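Local coordinates for uncharacterized protein Atu2452 (Agrobacterium tumefaciens, PDB 2R8B), which is of unknown function but is probably a serine hydrolase of the alpha/beta-hydrolase fold, related to dienelactone hydrolases, at residues R105-T110 with A152-N157. Sequence-based numbering, arbitrary orientation.
Sequences RFFRRT and ANILAN. With SO4 (sulfate ion), chain C.
Phe-106, Phe-107, Asn-153 and Ile-154 form a buried, mainly apolar contact in an alpha/beta-hydrolase fold, where the loop after strand 103-105 lies against helix 150-161. That helix follows a probable nucleophile elbow at Ser-149, and Ile-154 touches the elbow residues. CG2 of Ile-154 meets CB of Phe-106 at 3.8 Å, the two side chains crossing at about a right angle; Met-127 of helix 117-138 and Leu-68 touch both. Phe-107 turns its ring edge to Asn-153: CZ of Phe-107 stands 4.1 Å from CB of Asn-153, with ring and amide planes 64° apart. CB of Phe-107 points toward the helix, and chi1 of 63° places CG between the backbone N and the carbonyl carbon.

A sulfate, probably from the crystallisation liquor, bridges the two segments. Arg-105 grips it in a two-pronged hydrogen bond, NH1 to O3 at 2.7 Å and NH2 to O2 at 2.6 Å, with the sulfur in the guanidinium plane. NE of Arg-105 bonds Phe-107 O at 2.9 Å, which should restrain the guanidinium's rotation, while CG of Arg-109 packs on one face. Asn-150 also bonds the anion. OD1 of Asn-153 accepts from Leu-175 N, consistent with its ND2 donating to sulfate O1 at 171°.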
# COMPACT_ATOMS: atom_id res chain seq x y z
N ARG A 105 9.95 -7.35 6.26
CA ARG A 105 8.57 -7.33 5.73
C ARG A 105 7.64 -6.74 6.75
O ARG A 105 8.06 -6.49 7.89
CB ARG A 105 8.05 -8.71 5.28
CG ARG A 105 8.65 -9.92 5.99
CD ARG A 105 8.33 -11.24 5.33
NE ARG A 105 6.90 -11.45 5.32
CZ ARG A 105 6.15 -11.55 4.22
NH1 ARG A 105 4.82 -11.72 4.33
NH2 ARG A 105 6.71 -11.50 3.00
N PHE A 106 6.39 -6.51 6.33
CA PHE A 106 5.40 -5.89 7.19
C PHE A 106 4.51 -6.79 8.05
O PHE A 106 3.69 -6.27 8.82
CB PHE A 106 4.53 -4.96 6.37
CG PHE A 106 5.21 -3.71 5.98
CD1 PHE A 106 5.76 -3.57 4.71
CD2 PHE A 106 5.35 -2.66 6.90
CE1 PHE A 106 6.44 -2.39 4.33
CE2 PHE A 106 6.02 -1.50 6.55
CZ PHE A 106 6.57 -1.37 5.25
N PHE A 107 4.62 -8.12 7.91
CA PHE A 107 3.84 -9.10 8.71
C PHE A 107 4.31 -10.48 8.40
O PHE A 107 4.91 -10.72 7.36
CB PHE A 107 2.33 -9.01 8.49
CG PHE A 107 1.91 -9.34 7.08
CD1 PHE A 107 2.00 -8.38 6.08
CD2 PHE A 107 1.44 -10.60 6.77
CE1 PHE A 107 1.63 -8.65 4.78
CE2 PHE A 107 1.08 -10.90 5.49
CZ PHE A 107 1.17 -9.89 4.47
N ARG A 108 4.00 -11.43 9.26
CA ARG A 108 4.62 -12.74 9.17
C ARG A 108 3.89 -13.76 8.32
O ARG A 108 2.69 -13.94 8.44
CB ARG A 108 4.87 -13.33 10.56
CG ARG A 108 5.75 -14.57 10.54
CD ARG A 108 5.93 -15.19 11.92
NE ARG A 108 4.79 -16.01 12.32
CZ ARG A 108 4.77 -17.33 12.24
NH1 ARG A 108 3.70 -18.00 12.62
NH2 ARG A 108 5.82 -17.98 11.79
N ARG A 109 4.65 -14.46 7.49
CA ARG A 109 4.17 -15.71 6.87
C ARG A 109 4.79 -16.84 7.65
O ARG A 109 5.94 -16.76 8.10
CB ARG A 109 4.64 -15.92 5.43
CG ARG A 109 5.22 -14.78 4.72
CD ARG A 109 6.38 -15.27 3.88
NE ARG A 109 6.17 -14.91 2.48
CZ ARG A 109 7.12 -14.59 1.61
NH1 ARG A 109 8.41 -14.55 1.98
NH2 ARG A 109 6.75 -14.29 0.36
N THR A 110 4.07 -17.94 7.76
CA THR A 110 4.69 -19.13 8.27
C THR A 110 5.80 -19.56 7.26
O THR A 110 5.84 -19.06 6.12
CB THR A 110 3.63 -20.24 8.50
OG1 THR A 110 3.14 -20.69 7.23
CG2 THR A 110 2.44 -19.71 9.34
N ALA A 152 1.92 -3.90 -0.78
CA ALA A 152 0.56 -3.69 -1.27
C ALA A 152 -0.40 -4.53 -0.42
O ALA A 152 -1.61 -4.23 -0.31
CB ALA A 152 0.44 -4.06 -2.69
N ASN A 153 0.14 -5.58 0.19
CA ASN A 153 -0.69 -6.53 0.92
C ASN A 153 -1.13 -5.97 2.26
O ASN A 153 -2.31 -6.12 2.63
CB ASN A 153 0.01 -7.89 1.04
CG ASN A 153 0.24 -8.53 -0.33
OD1 ASN A 153 -0.43 -8.18 -1.30
ND2 ASN A 153 1.20 -9.41 -0.42
N ILE A 154 -0.22 -5.29 2.96
CA ILE A 154 -0.57 -4.66 4.24
C ILE A 154 -1.49 -3.46 3.93
O ILE A 154 -2.44 -3.13 4.67
CB ILE A 154 0.72 -4.37 5.10
CG1 ILE A 154 0.45 -4.25 6.61
CG2 ILE A 154 1.60 -3.28 4.56
CD1 ILE A 154 -0.35 -3.13 7.05
N LEU A 155 -1.26 -2.87 2.78
CA LEU A 155 -2.02 -1.69 2.42
C LEU A 155 -3.42 -2.12 2.01
O LEU A 155 -4.41 -1.51 2.42
CB LEU A 155 -1.28 -0.92 1.32
CG LEU A 155 -1.95 0.29 0.68
CD1 LEU A 155 -2.37 1.35 1.73
CD2 LEU A 155 -1.04 0.88 -0.44
N ALA A 156 -3.52 -3.19 1.22
CA ALA A 156 -4.81 -3.73 0.88
C ALA A 156 -5.60 -4.06 2.14
O ALA A 156 -6.76 -3.64 2.24
CB ALA A 156 -4.65 -4.88 0.07
N ASN A 157 -5.03 -4.74 3.12
CA ASN A 157 -5.79 -5.08 4.36
C ASN A 157 -6.25 -3.80 5.11
O ASN A 157 -7.37 -3.76 5.69
CB ASN A 157 -5.00 -6.02 5.28
CG ASN A 157 -5.91 -6.75 6.30
OD1 ASN A 157 -6.85 -7.46 5.93
ND2 ASN A 157 -5.61 -6.61 7.59
S SO4 C . 3.46 -11.38 1.20
O1 SO4 C . 2.57 -10.27 1.54
O2 SO4 C . 4.83 -10.90 1.28
O3 SO4 C . 3.30 -12.42 2.22
O4 SO4 C . 3.22 -11.90 -0.16